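Side-chain contacts in cytochrome C554 (Nitrosomonas europaea, PDB 1FT5), which accepts electrons directly from hydroxylamine oxidoreductase during ammonia oxidation and carries them on four covalently bound hemes: residues 195-198 and 199-203; 55-58 and 59-62; 144-147 and 148-151; 164-168 and 169-173. One frame throughout, in Å; residues are numbered along the deposited sequence.

Contact 1 of 4, residues 195-198 and 199-203; sequences KFHD and EFQAS. With HEM (protoporphyrin IX containing Fe), chain G.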
loop_
_atom_site.group_PDB
_atom_site.type_symbol
_atom_site.label_atom_id
_atom_site.label_comp_id
_atom_site.label_asym_id
_atom_site.label_seq_id
_atom_site.Cartn_x
_atom_site.Cartn_y
_atom_site.Cartn_z
ATOM N N LYS A 195 11.440 10.905 2.618
ATOM C CA LYS A 195 12.755 10.991 3.254
ATOM C C LYS A 195 13.781 10.015 2.800
ATOM O O LYS A 195 15.005 10.298 2.922
ATOM C CB LYS A 195 12.638 10.958 4.786
ATOM C CG LYS A 195 12.064 9.632 5.369
ATOM C CD LYS A 195 11.832 9.849 6.859
ATOM C CE LYS A 195 11.598 8.523 7.611
ATOM N NZ LYS A 195 11.363 8.794 9.091
ATOM N N PHE A 196 13.360 8.855 2.296
ATOM C CA PHE A 196 14.330 7.865 1.820
ATOM C C PHE A 196 14.350 7.740 0.316
ATOM O O PHE A 196 14.921 6.821 -0.237
ATOM C CB PHE A 196 14.070 6.459 2.408
ATOM C CG PHE A 196 14.137 6.412 3.914
ATOM C CD1 PHE A 196 13.214 5.686 4.636
ATOM C CD2 PHE A 196 15.135 7.097 4.611
ATOM C CE1 PHE A 196 13.271 5.633 6.041
ATOM C CE2 PHE A 196 15.199 7.047 6.042
ATOM C CZ PHE A 196 14.233 6.293 6.752
ATOM N N HIS A 197 13.673 8.654 -0.386
ATOM C CA HIS A 197 13.629 8.569 -1.851
ATOM C C HIS A 197 15.033 8.549 -2.549
ATOM O O HIS A 197 15.289 7.705 -3.391
ATOM C CB HIS A 197 12.846 9.808 -2.384
ATOM C CG HIS A 197 12.740 9.843 -3.883
ATOM N ND1 HIS A 197 11.721 9.237 -4.578
ATOM C CD2 HIS A 197 13.546 10.414 -4.821
ATOM C CE1 HIS A 197 11.896 9.426 -5.879
ATOM N NE2 HIS A 197 13.002 10.137 -6.052
ATOM N N ASP A 198 15.889 9.484 -2.167
ATOM C CA ASP A 198 17.200 9.518 -2.821
ATOM C C ASP A 198 17.982 8.272 -2.498
ATOM O O ASP A 198 18.639 7.683 -3.380
ATOM C CB ASP A 198 17.956 10.758 -2.395
ATOM C CG ASP A 198 17.281 12.031 -2.910
ATOM O OD1 ASP A 198 16.626 11.963 -3.983
ATOM O OD2 ASP A 198 17.406 13.055 -2.230
ATOM N N GLU A 199 17.875 7.834 -1.230
ATOM C CA GLU A 199 18.546 6.572 -0.872
ATOM C C GLU A 199 18.023 5.395 -1.715
ATOM O O GLU A 199 18.746 4.556 -2.263
ATOM C CB GLU A 199 18.339 6.287 0.620
ATOM C CG GLU A 199 18.702 4.850 0.995
ATOM C CD GLU A 199 18.431 4.530 2.499
ATOM O OE1 GLU A 199 18.163 5.434 3.284
ATOM O OE2 GLU A 199 18.524 3.357 2.859
ATOM N N PHE A 200 16.693 5.285 -1.841
ATOM C CA PHE A 200 16.117 4.187 -2.590
ATOM C C PHE A 200 16.461 4.256 -4.099
ATOM O O PHE A 200 16.674 3.232 -4.759
ATOM C CB PHE A 200 14.571 4.241 -2.432
ATOM C CG PHE A 200 14.054 3.702 -1.136
ATOM C CD1 PHE A 200 12.708 3.534 -0.996
ATOM C CD2 PHE A 200 14.897 3.370 -0.079
ATOM C CE1 PHE A 200 12.160 3.034 0.197
ATOM C CE2 PHE A 200 14.388 2.892 1.096
ATOM C CZ PHE A 200 13.007 2.712 1.261
ATOM N N GLN A 201 16.558 5.500 -4.600
ATOM C CA GLN A 201 16.848 5.629 -6.001
ATOM C C GLN A 201 18.324 5.350 -6.276
ATOM O O GLN A 201 18.634 4.788 -7.321
ATOM C CB GLN A 201 16.470 7.031 -6.477
ATOM C CG GLN A 201 14.968 7.143 -6.721
ATOM C CD GLN A 201 14.548 6.266 -7.889
ATOM O OE1 GLN A 201 15.019 6.438 -9.042
ATOM N NE2 GLN A 201 13.687 5.287 -7.623
ATOM N N ALA A 202 19.166 5.704 -5.312
ATOM C CA ALA A 202 20.629 5.497 -5.487
ATOM C C ALA A 202 20.964 4.004 -5.618
ATOM O O ALA A 202 21.884 3.635 -6.368
ATOM C CB ALA A 202 21.408 6.148 -4.354
ATOM N N SER A 203 20.203 3.116 -4.961
ATOM C CA SER A 203 20.483 1.697 -5.114
ATOM C C SER A 203 19.385 0.967 -5.888
ATOM O O SER A 203 19.325 -0.262 -5.922
ATOM C CB SER A 203 20.728 1.050 -3.748
ATOM O OG SER A 203 19.640 1.222 -2.884
HETATM C CHA HEM G . 7.879 3.660 -4.622
HETATM C CHB HEM G . 4.614 1.947 -7.815
HETATM C CHC HEM G . 2.578 -0.658 -4.205
HETATM C CHD HEM G . 5.446 1.578 -0.993
HETATM C C1A HEM G . 7.173 3.370 -5.797
HETATM C C2A HEM G . 7.513 3.894 -7.082
HETATM C C3A HEM G . 6.599 3.448 -7.961
HETATM C C4A HEM G . 5.682 2.620 -7.248
HETATM C CMA HEM G . 6.508 3.737 -9.473
HETATM C CAA HEM G . 8.730 4.835 -7.401
HETATM C CBA HEM G . 9.932 4.007 -8.021
HETATM C CGA HEM G . 10.364 2.805 -7.141
HETATM O O1A HEM G . 10.700 3.040 -6.000
HETATM O O2A HEM G . 10.323 1.680 -7.634
HETATM C C1B HEM G . 3.741 1.086 -7.086
HETATM C C2B HEM G . 2.693 0.323 -7.698
HETATM C C3B HEM G . 2.136 -0.457 -6.697
HETATM C C4B HEM G . 2.888 -0.118 -5.495
HETATM C CMB HEM G . 2.317 0.378 -9.181
HETATM C CAB HEM G . 1.027 -1.463 -6.718
HETATM C CBB HEM G . 1.344 -2.650 -7.659
HETATM C C1C HEM G . 3.205 -0.229 -3.038
HETATM C C2C HEM G . 2.791 -0.674 -1.753
HETATM C C3C HEM G . 3.513 -0.024 -0.868
HETATM C C4C HEM G . 4.455 0.799 -1.567
HETATM C CMC HEM G . 1.676 -1.699 -1.454
HETATM C CAC HEM G . 3.369 -0.096 0.684
HETATM C CBC HEM G . 3.352 -1.447 1.355
HETATM C C1D HEM G . 6.400 2.322 -1.709
HETATM C C2D HEM G . 7.450 3.101 -1.091
HETATM C C3D HEM G . 8.168 3.650 -2.139
HETATM C C4D HEM G . 7.512 3.208 -3.347
HETATM C CMD HEM G . 7.654 3.324 0.396
HETATM C CAD HEM G . 9.296 4.668 -2.059
HETATM C CBD HEM G . 8.801 6.043 -2.387
HETATM C CGD HEM G . 9.873 7.032 -2.886
HETATM O O1D HEM G . 9.470 8.155 -3.209
HETATM O O2D HEM G . 11.041 6.648 -2.934
HETATM N NA HEM G . 6.055 2.585 -5.908
HETATM N NB HEM G . 3.861 0.830 -5.713
HETATM N NC HEM G . 4.223 0.656 -2.929
HETATM N ND HEM G . 6.424 2.375 -3.115
HETATM FE FE HEM G . 5.165 1.591 -4.425
HETATM O O HOH W 1 17.152 9.530 0.993
#
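Three backbone bonds of 2.8 Å, from Phe-200 N to Phe-196 O, Gln-201 N to His-197 O and Ala-202 N to Asp-198 O, give this stretch its helical i to i+4 pattern. Phe-196, the N-cap, lays its CB over the face of the Phe-200 ring, 4.0 Å from the centroid and shifted toward the rim. The Phe-196 ring lies alongside Glu-199, ring and carboxylate planes 63° apart, with Glu-199 OE1 3.7 Å from Phe-196 CD2; that carboxylate is salt-bridged to Lys-173. The first turn of helix 197-202, the last of the chain, faces a heme propionate. His-197, its CG trans to N (chi1 180°), meets it and gives ND1-H to heme O1D at 2.8 Å and 167°, the acceptor lying in the ring plane. Gln-201 CG sits over a face of this imidazole, 3.6 Å above its plane, while the Gln-201 amide is gripped by Leu-184 N and Tyr-182 O. Water 1 joins Lys-195 O to Glu-199 N, 2.9 Å from the latter nitrogen.

Contact 2 of 4, residues 55-58 and 59-62; sequences TQDK and DCVG. With HEM (protoporphyrin IX containing Fe), chain F.
The carboxylates of Asp-57 and Asp-59 cross with their planes 45° apart, and Asp-57 OD1 is approached from above its plane, not within it, by the Asp-59 amide: Asp-59 N to Asp-57 OD1 is 2.9 Å, with a donor angle of 161°. This bond, from a side-chain oxygen to the amide two residues on, closes an Asx turn. A trans first torsion of Asp-57 (chi1 -170°) carries OD1 round to that amide. The like charges stay 3.7 Å apart from Asp-57 OD1 to Asp-59 OD2, and water 2 donates to both oxygens, probably easing their repulsion. Asp-57 O meanwhile accepts twice, nearly in line from Val-61 N at 3.0 Å and from above the carbonyl plane from Cys-60 N at 2.9 Å. Replacing Asp-57 by an alanine would probably leave Asp-59 N and water 2 without this acceptor, the turn then resting on the two backbone bonds to the carbonyl. Val-61 CG1 presses to 3.2 Å from Thr-55 O. The turn thus delivers Cys-60, whose SG is bonded to heme CAB at 1.8 Å, as the first cysteine of the CXXCH heme-attachment motif that Cys-63 and the axial ligand His-64 complete.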
loop_
_atom_site.group_PDB
_atom_site.type_symbol
_atom_site.label_atom_id
_atom_site.label_comp_id
_atom_site.label_asym_id
_atom_site.label_seq_id
_atom_site.Cartn_x
_atom_site.Cartn_y
_atom_site.Cartn_z
ATOM N N THR A 55 -13.129 -13.917 4.940
ATOM C CA THR A 55 -13.015 -13.033 3.770
ATOM C C THR A 55 -14.126 -12.012 3.603
ATOM O O THR A 55 -13.996 -11.098 2.806
ATOM C CB THR A 55 -12.917 -13.831 2.424
ATOM O OG1 THR A 55 -14.138 -14.538 2.273
ATOM C CG2 THR A 55 -11.793 -14.801 2.388
ATOM N N GLN A 56 -15.239 -12.177 4.337
ATOM C CA GLN A 56 -16.342 -11.219 4.267
ATOM C C GLN A 56 -16.617 -10.658 5.670
ATOM O O GLN A 56 -17.707 -10.150 5.931
ATOM C CB GLN A 56 -17.621 -11.900 3.717
ATOM C CG GLN A 56 -17.355 -12.563 2.323
ATOM C CD GLN A 56 -18.619 -13.090 1.692
ATOM O OE1 GLN A 56 -19.199 -14.098 2.139
ATOM N NE2 GLN A 56 -19.063 -12.414 0.679
ATOM N N ASP A 57 -15.606 -10.729 6.560
ATOM C CA ASP A 57 -15.779 -10.276 7.934
ATOM C C ASP A 57 -15.294 -8.829 8.049
ATOM O O ASP A 57 -14.118 -8.528 7.803
ATOM C CB ASP A 57 -14.992 -11.217 8.836
ATOM C CG ASP A 57 -15.294 -11.003 10.354
ATOM O OD1 ASP A 57 -15.702 -9.889 10.726
ATOM O OD2 ASP A 57 -15.133 -11.978 11.132
ATOM N N LYS A 58 -16.207 -7.929 8.388
ATOM C CA LYS A 58 -15.836 -6.533 8.535
ATOM C C LYS A 58 -14.851 -6.269 9.677
ATOM O O LYS A 58 -14.325 -5.162 9.753
ATOM C CB LYS A 58 -17.102 -5.669 8.708
ATOM C CG LYS A 58 -17.753 -5.955 10.064
ATOM C CD LYS A 58 -19.102 -5.242 10.204
ATOM C CE LYS A 58 -19.594 -5.297 11.668
ATOM N NZ LYS A 58 -21.025 -4.857 11.792
ATOM N N ASP A 59 -14.642 -7.247 10.583
ATOM C CA ASP A 59 -13.626 -7.087 11.640
ATOM C C ASP A 59 -12.235 -7.455 11.075
ATOM O O ASP A 59 -11.245 -7.342 11.810
ATOM C CB ASP A 59 -13.841 -8.063 12.824
ATOM C CG ASP A 59 -15.118 -7.804 13.574
ATOM O OD1 ASP A 59 -15.575 -6.670 13.509
ATOM O OD2 ASP A 59 -15.615 -8.753 14.239
ATOM N N CYS A 60 -12.138 -7.839 9.763
ATOM C CA CYS A 60 -10.828 -8.279 9.227
ATOM C C CYS A 60 -10.454 -7.673 7.895
ATOM O O CYS A 60 -9.283 -7.261 7.691
ATOM C CB CYS A 60 -10.773 -9.786 8.982
ATOM S SG CYS A 60 -11.349 -10.801 10.375
ATOM N N VAL A 61 -11.434 -7.530 7.029
ATOM C CA VAL A 61 -11.039 -7.119 5.673
ATOM C C VAL A 61 -10.409 -5.759 5.514
ATOM O O VAL A 61 -9.601 -5.566 4.594
ATOM C CB VAL A 61 -12.219 -7.195 4.649
ATOM C CG1 VAL A 61 -12.832 -8.616 4.543
ATOM C CG2 VAL A 61 -13.240 -6.203 5.015
ATOM N N GLY A 62 -10.691 -4.824 6.410
ATOM C CA GLY A 62 -10.236 -3.468 6.217
ATOM C C GLY A 62 -8.738 -3.305 6.140
ATOM O O GLY A 62 -8.260 -2.299 5.603
HETATM C CHA HEM F . -1.560 -10.239 9.336
HETATM C CHB HEM F . -5.782 -12.573 9.760
HETATM C CHC HEM F . -7.935 -8.369 11.071
HETATM C CHD HEM F . -3.723 -6.020 10.219
HETATM C C1A HEM F . -2.538 -11.269 9.304
HETATM C C2A HEM F . -2.249 -12.648 9.136
HETATM C C3A HEM F . -3.460 -13.320 9.232
HETATM C C4A HEM F . -4.439 -12.283 9.475
HETATM C CMA HEM F . -3.744 -14.834 9.174
HETATM C CAA HEM F . -0.878 -13.221 8.931
HETATM C CBA HEM F . -0.125 -13.415 10.246
HETATM C CGA HEM F . 1.184 -14.172 10.050
HETATM O O1A HEM F . 1.469 -14.645 8.927
HETATM O O2A HEM F . 1.953 -14.249 11.026
HETATM C C1B HEM F . -6.737 -11.613 10.158
HETATM C C2B HEM F . -8.083 -11.922 10.597
HETATM C C3B HEM F . -8.643 -10.774 11.014
HETATM C C4B HEM F . -7.687 -9.717 10.801
HETATM C CMB HEM F . -8.755 -13.271 10.527
HETATM C CAB HEM F . -10.049 -10.537 11.587
HETATM C CBB HEM F . -10.339 -11.421 12.823
HETATM C C1C HEM F . -6.971 -7.339 10.879
HETATM C C2C HEM F . -7.233 -5.935 11.114
HETATM C C3C HEM F . -6.054 -5.260 10.834
HETATM C C4C HEM F . -5.099 -6.289 10.468
HETATM C CMC HEM F . -8.559 -5.314 11.532
HETATM C CAC HEM F . -5.761 -3.789 10.820
HETATM C CBC HEM F . -6.349 -2.889 11.909
HETATM C C1D HEM F . -2.763 -6.982 9.927
HETATM C C2D HEM F . -1.376 -6.697 9.814
HETATM C C3D HEM F . -0.748 -7.903 9.592
HETATM C C4D HEM F . -1.784 -8.899 9.550
HETATM C CMD HEM F . -0.754 -5.302 9.948
HETATM C CAD HEM F . 0.747 -8.106 9.438
HETATM C CBD HEM F . 1.482 -8.504 10.733
HETATM C CGD HEM F . 2.972 -8.653 10.503
HETATM O O1D HEM F . 3.367 -9.651 9.899
HETATM O O2D HEM F . 3.708 -7.809 10.934
HETATM N NA HEM F . -3.910 -11.013 9.462
HETATM N NB HEM F . -6.480 -10.251 10.284
HETATM N NC HEM F . -5.676 -7.540 10.413
HETATM N ND HEM F . -3.033 -8.298 9.751
HETATM FE FE HEM F . -4.841 -9.217 9.688
HETATM O O HOH W 2 -17.737 -10.072 12.342
HETATM O O HOH W 3 -11.680 -4.634 9.027
#

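Contact 3 of 4, residues 144-147 and 148-151; sequences SPWK and GAKA
Trp-146 folds its indole back over Gly-148 within a type I beta turn that runs from Trp-146 to Ala-149, sharing Trp-146 with an ST turn that begins at Ser-144. The tight part is the ring face. Gly-148 CA stands 3.6 Å from the centroid of the six-membered ring and only 6° off its normal, a CH-pi contact, and the glycine carbonyl carbon follows, with Gly-148 C 3.2 Å from Trp-146 CZ3. A beta carbon on Gly-148 would fall 2.6 Å from Trp-146 CZ2, so the close fit depends on its absence. The first torsion of Trp-146 (chi1 -177°) sets CG trans to N and swings the indole toward the turn it belongs to. The indole also lies on Ser-135 and Ala-136 of helix 131-138, and its NE1 is satisfied by Glu-132 OE2. Before it, Ser-144 OG accepts from Trp-146 N at 3.1 Å, and the same hydroxyl bonds Leu-139 O. The loose part of the turn is its closing bond, Ala-149 N to Trp-146 O, weak at 3.4 Å. On the solvent side, exposed Lys-147 touches Gly-148 with little more than its CB. Lys-150, whose NZ is hydrogen-bonded elsewhere, uses a twice-kinked chain to bring that nitrogen to the indole edge, near the ring plane, with Lys-150 NZ 3.8 Å from Trp-146 CZ3.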
loop_
_atom_site.group_PDB
_atom_site.type_symbol
_atom_site.label_atom_id
_atom_site.label_comp_id
_atom_site.label_asym_id
_atom_site.label_seq_id
_atom_site.Cartn_x
_atom_site.Cartn_y
_atom_site.Cartn_z
ATOM N N SER A 144 -1.886 1.003 21.633
ATOM C CA SER A 144 -0.740 1.199 20.777
ATOM C C SER A 144 -0.119 2.603 20.887
ATOM O O SER A 144 -0.786 3.542 21.270
ATOM C CB SER A 144 -1.225 1.016 19.309
ATOM O OG SER A 144 -0.251 1.487 18.421
ATOM N N PRO A 145 1.168 2.713 20.559
ATOM C CA PRO A 145 1.875 3.999 20.583
ATOM C C PRO A 145 1.258 4.975 19.566
ATOM O O PRO A 145 1.410 6.194 19.709
ATOM C CB PRO A 145 3.299 3.645 20.189
ATOM C CG PRO A 145 3.247 2.273 19.624
ATOM C CD PRO A 145 2.089 1.601 20.295
ATOM N N TRP A 146 0.586 4.438 18.554
ATOM C CA TRP A 146 -0.056 5.240 17.532
ATOM C C TRP A 146 -1.405 5.721 18.044
ATOM O O TRP A 146 -2.312 4.913 18.335
ATOM C CB TRP A 146 -0.218 4.399 16.262
ATOM C CG TRP A 146 -0.818 5.166 15.087
ATOM C CD1 TRP A 146 -0.268 6.242 14.476
ATOM C CD2 TRP A 146 -2.072 4.924 14.439
ATOM N NE1 TRP A 146 -1.100 6.700 13.485
ATOM C CE2 TRP A 146 -2.219 5.912 13.440
ATOM C CE3 TRP A 146 -3.098 3.967 14.594
ATOM C CZ2 TRP A 146 -3.349 5.979 12.608
ATOM C CZ3 TRP A 146 -4.226 4.037 13.762
ATOM C CH2 TRP A 146 -4.338 5.040 12.784
ATOM N N LYS A 147 -1.574 7.039 18.113
ATOM C CA LYS A 147 -2.810 7.528 18.698
ATOM C C LYS A 147 -4.062 7.528 17.865
ATOM O O LYS A 147 -5.139 7.914 18.349
ATOM C CB LYS A 147 -2.535 8.880 19.339
ATOM C CG LYS A 147 -1.697 8.710 20.626
ATOM C CD LYS A 147 -2.120 7.427 21.430
ATOM C CE LYS A 147 -1.846 7.563 22.919
ATOM N NZ LYS A 147 -3.067 7.472 23.783
ATOM N N GLY A 148 -3.965 7.046 16.623
ATOM C CA GLY A 148 -5.181 6.965 15.822
ATOM C C GLY A 148 -5.895 5.628 16.008
ATOM O O GLY A 148 -6.939 5.381 15.406
ATOM N N ALA A 149 -5.407 4.792 16.923
ATOM C CA ALA A 149 -6.002 3.443 17.034
ATOM C C ALA A 149 -7.447 3.373 17.432
ATOM O O ALA A 149 -7.859 4.060 18.374
ATOM C CB ALA A 149 -5.157 2.580 17.996
ATOM N N LYS A 150 -8.219 2.555 16.718
ATOM C CA LYS A 150 -9.628 2.347 17.003
ATOM C C LYS A 150 -10.049 1.053 16.346
ATOM O O LYS A 150 -9.510 0.664 15.298
ATOM C CB LYS A 150 -10.491 3.503 16.488
ATOM C CG LYS A 150 -10.908 3.358 15.055
ATOM C CD LYS A 150 -9.783 3.805 14.118
ATOM C CE LYS A 150 -8.981 2.655 13.507
ATOM N NZ LYS A 150 -7.833 3.178 12.743
ATOM N N ALA A 151 -11.013 0.382 16.966
ATOM C CA ALA A 151 -11.492 -0.893 16.477
ATOM C C ALA A 151 -12.090 -0.805 15.099
ATOM O O ALA A 151 -12.596 0.252 14.692
ATOM C CB ALA A 151 -12.536 -1.477 17.453
#

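Contact 4 of 4, residues 164-168 and 169-173; sequences YTFKF and DEMVK. With HEM (protoporphyrin IX containing Fe), chain F.
Lys-167 O, at the N-cap, serves two amides of the turn that follows: Met-171 N binds it at 2.9 Å, almost straight at 175°, and Glu-170 N binds it weakly at 3.0 Å. Phe-168 O takes Val-172 N at 2.9 Å. Asp-169 OD1 is satisfied by Lys-195 NZ while lying at the edge of the Phe-168 ring, 3.3 Å from Phe-168 CD2. Tyr-164 OH donates to heme propionate O2A at 2.6 Å, and Thr-165 OG1 is bonded to Ala-162 O. Phe-168, CG trans to N (chi1 176°), brings its ring beside Val-172, whose CB rests over one face, 4.1 Å from the centroid. Met-171 SD meets Phe-166 obliquely in a Met-aromatic contact. Phe-168 also packs on Glu-131 and Cys-134; a serine in its place would probably take away the ring that Val-172 CB lies against and open a gap beside Cys-134. Phe-166 stacks on His-138, an axial ligand of heme 4, so helix 168-171, through Phe-168, and the loop before it, through Phe-166, pack on helix 131-138.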
loop_
_atom_site.group_PDB
_atom_site.type_symbol
_atom_site.label_atom_id
_atom_site.label_comp_id
_atom_site.label_asym_id
_atom_site.label_seq_id
_atom_site.Cartn_x
_atom_site.Cartn_y
_atom_site.Cartn_z
ATOM N N TYR A 164 5.530 -9.175 15.512
ATOM C CA TYR A 164 4.531 -8.203 14.997
ATOM C C TYR A 164 4.852 -6.748 15.440
ATOM O O TYR A 164 4.030 -5.830 15.226
ATOM C CB TYR A 164 3.118 -8.611 15.444
ATOM C CG TYR A 164 2.703 -9.953 14.945
ATOM C CD1 TYR A 164 2.295 -10.939 15.835
ATOM C CD2 TYR A 164 2.741 -10.283 13.594
ATOM C CE1 TYR A 164 1.953 -12.192 15.386
ATOM C CE2 TYR A 164 2.406 -11.522 13.133
ATOM C CZ TYR A 164 2.006 -12.501 14.013
ATOM O OH TYR A 164 1.724 -13.750 13.545
ATOM N N THR A 165 6.005 -6.529 16.102
ATOM C CA THR A 165 6.406 -5.194 16.469
ATOM C C THR A 165 6.727 -4.466 15.129
ATOM O O THR A 165 7.435 -5.019 14.246
ATOM C CB THR A 165 7.674 -5.237 17.321
ATOM O OG1 THR A 165 7.421 -6.104 18.442
ATOM C CG2 THR A 165 8.051 -3.835 17.786
ATOM N N PHE A 166 6.255 -3.233 15.049
ATOM C CA PHE A 166 6.360 -2.463 13.826
ATOM C C PHE A 166 7.085 -1.178 14.013
ATOM O O PHE A 166 6.663 -0.337 14.798
ATOM C CB PHE A 166 4.959 -2.147 13.267
ATOM C CG PHE A 166 4.998 -1.378 11.951
ATOM C CD1 PHE A 166 5.169 -2.077 10.757
ATOM C CD2 PHE A 166 4.852 0.002 11.939
ATOM C CE1 PHE A 166 5.185 -1.393 9.531
ATOM C CE2 PHE A 166 4.872 0.701 10.678
ATOM C CZ PHE A 166 5.033 -0.036 9.504
ATOM N N LYS A 167 8.151 -1.005 13.247
ATOM C CA LYS A 167 8.925 0.224 13.355
ATOM C C LYS A 167 9.015 0.751 11.914
ATOM O O LYS A 167 9.696 0.160 11.074
ATOM C CB LYS A 167 10.334 -0.093 13.859
ATOM C CG LYS A 167 10.290 -0.847 15.168
ATOM C CD LYS A 167 10.108 0.132 16.285
ATOM C CE LYS A 167 9.636 -0.561 17.570
ATOM N NZ LYS A 167 10.036 0.248 18.771
ATOM N N PHE A 168 8.308 1.837 11.653
ATOM C CA PHE A 168 8.267 2.337 10.290
ATOM C C PHE A 168 9.622 2.522 9.625
ATOM O O PHE A 168 9.820 2.064 8.495
ATOM C CB PHE A 168 7.523 3.662 10.248
ATOM C CG PHE A 168 7.534 4.285 8.879
ATOM C CD1 PHE A 168 6.726 3.807 7.867
ATOM C CD2 PHE A 168 8.356 5.399 8.625
ATOM C CE1 PHE A 168 6.718 4.416 6.605
ATOM C CE2 PHE A 168 8.338 6.002 7.393
ATOM C CZ PHE A 168 7.520 5.517 6.365
ATOM N N ASP A 169 10.541 3.179 10.317
ATOM C CA ASP A 169 11.803 3.487 9.661
ATOM C C ASP A 169 12.573 2.255 9.241
ATOM O O ASP A 169 13.430 2.320 8.352
ATOM C CB ASP A 169 12.673 4.357 10.581
ATOM C CG ASP A 169 12.204 5.802 10.681
ATOM O OD1 ASP A 169 11.267 6.277 9.997
ATOM O OD2 ASP A 169 12.808 6.521 11.497
ATOM N N GLU A 170 12.325 1.136 9.918
ATOM C CA GLU A 170 12.967 -0.117 9.564
ATOM C C GLU A 170 12.204 -0.868 8.493
ATOM O O GLU A 170 12.749 -1.284 7.486
ATOM C CB GLU A 170 13.076 -1.038 10.791
ATOM C CG GLU A 170 13.508 -0.278 12.005
ATOM C CD GLU A 170 14.968 -0.389 12.262
ATOM O OE1 GLU A 170 15.322 -0.488 13.481
ATOM O OE2 GLU A 170 15.750 -0.379 11.269
ATOM N N MET A 171 10.904 -1.016 8.712
ATOM C CA MET A 171 10.162 -1.814 7.802
ATOM C C MET A 171 9.894 -1.211 6.440
ATOM O O MET A 171 9.678 -1.963 5.521
ATOM C CB MET A 171 8.898 -2.290 8.500
ATOM C CG MET A 171 9.157 -3.765 8.902
ATOM S SD MET A 171 8.386 -4.203 10.384
ATOM C CE MET A 171 9.549 -5.493 11.076
ATOM N N VAL A 172 9.940 0.111 6.347
ATOM C CA VAL A 172 9.745 0.713 4.999
ATOM C C VAL A 172 10.958 0.456 4.131
ATOM O O VAL A 172 10.882 0.642 2.909
ATOM C CB VAL A 172 9.430 2.213 5.124
ATOM C CG1 VAL A 172 10.718 3.076 5.458
ATOM C CG2 VAL A 172 8.805 2.733 3.777
ATOM N N LYS A 173 12.024 -0.059 4.746
ATOM C CA LYS A 173 13.232 -0.372 3.973
ATOM C C LYS A 173 13.337 -1.835 3.687
ATOM O O LYS A 173 14.374 -2.301 3.273
ATOM C CB LYS A 173 14.517 0.125 4.704
ATOM C CG LYS A 173 14.583 1.583 4.948
ATOM C CD LYS A 173 16.054 2.053 5.269
ATOM C CE LYS A 173 16.134 3.563 5.410
ATOM N NZ LYS A 173 17.578 3.917 5.565
HETATM C CHA HEM F . -1.560 -10.239 9.336
HETATM C CHB HEM F . -5.782 -12.573 9.760
HETATM C CHC HEM F . -7.935 -8.369 11.071
HETATM C CHD HEM F . -3.723 -6.020 10.219
HETATM C C1A HEM F . -2.538 -11.269 9.304
HETATM C C2A HEM F . -2.249 -12.648 9.136
HETATM C C3A HEM F . -3.460 -13.320 9.232
HETATM C C4A HEM F . -4.439 -12.283 9.475
HETATM C CMA HEM F . -3.744 -14.834 9.174
HETATM C CAA HEM F . -0.878 -13.221 8.931
HETATM C CBA HEM F . -0.125 -13.415 10.246
HETATM C CGA HEM F . 1.184 -14.172 10.050
HETATM O O1A HEM F . 1.469 -14.645 8.927
HETATM O O2A HEM F . 1.953 -14.249 11.026
HETATM C C1B HEM F . -6.737 -11.613 10.158
HETATM C C2B HEM F . -8.083 -11.922 10.597
HETATM C C3B HEM F . -8.643 -10.774 11.014
HETATM C C4B HEM F . -7.687 -9.717 10.801
HETATM C CMB HEM F . -8.755 -13.271 10.527
HETATM C CAB HEM F . -10.049 -10.537 11.587
HETATM C CBB HEM F . -10.339 -11.421 12.823
HETATM C C1C HEM F . -6.971 -7.339 10.879
HETATM C C2C HEM F . -7.233 -5.935 11.114
HETATM C C3C HEM F . -6.054 -5.260 10.834
HETATM C C4C HEM F . -5.099 -6.289 10.468
HETATM C CMC HEM F . -8.559 -5.314 11.532
HETATM C CAC HEM F . -5.761 -3.789 10.820
HETATM C CBC HEM F . -6.349 -2.889 11.909
HETATM C C1D HEM F . -2.763 -6.982 9.927
HETATM C C2D HEM F . -1.376 -6.697 9.814
HETATM C C3D HEM F . -0.748 -7.903 9.592
HETATM C C4D HEM F . -1.784 -8.899 9.550
HETATM C CMD HEM F . -0.754 -5.302 9.948
HETATM C CAD HEM F . 0.747 -8.106 9.438
HETATM C CBD HEM F . 1.482 -8.504 10.733
HETATM C CGD HEM F . 2.972 -8.653 10.503
HETATM O O1D HEM F . 3.367 -9.651 9.899
HETATM O O2D HEM F . 3.708 -7.809 10.934
HETATM N NA HEM F . -3.910 -11.013 9.462
HETATM N NB HEM F . -6.480 -10.251 10.284
HETATM N NC HEM F . -5.676 -7.540 10.413
HETATM N ND HEM F . -3.033 -8.298 9.751
HETATM FE FE HEM F . -4.841 -9.217 9.688
#

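Contacts 1, 2 and 4 are each partly buried and touch heme, whereas contact 3 is a surface turn whose nearest atoms lie about 6 Å from contact 4. Contacts 1 and 4 both form at helix starts and meet directly, through two salt bridges and through the packing of Phe-200 on Val-172 and Phe-196 on Lys-173. Contacts 2 and 4 touch the same heme at different places, one by a covalent thioether and the other by a propionate hydrogen bond, although their centres are 24 Å apart. Contact 2 combines backbone bonds to one carbonyl with carboxylates bridged by water, contact 3 depends on an indole over glycine, and contacts 1 and 4 on aromatic faces covered by aliphatic carbons.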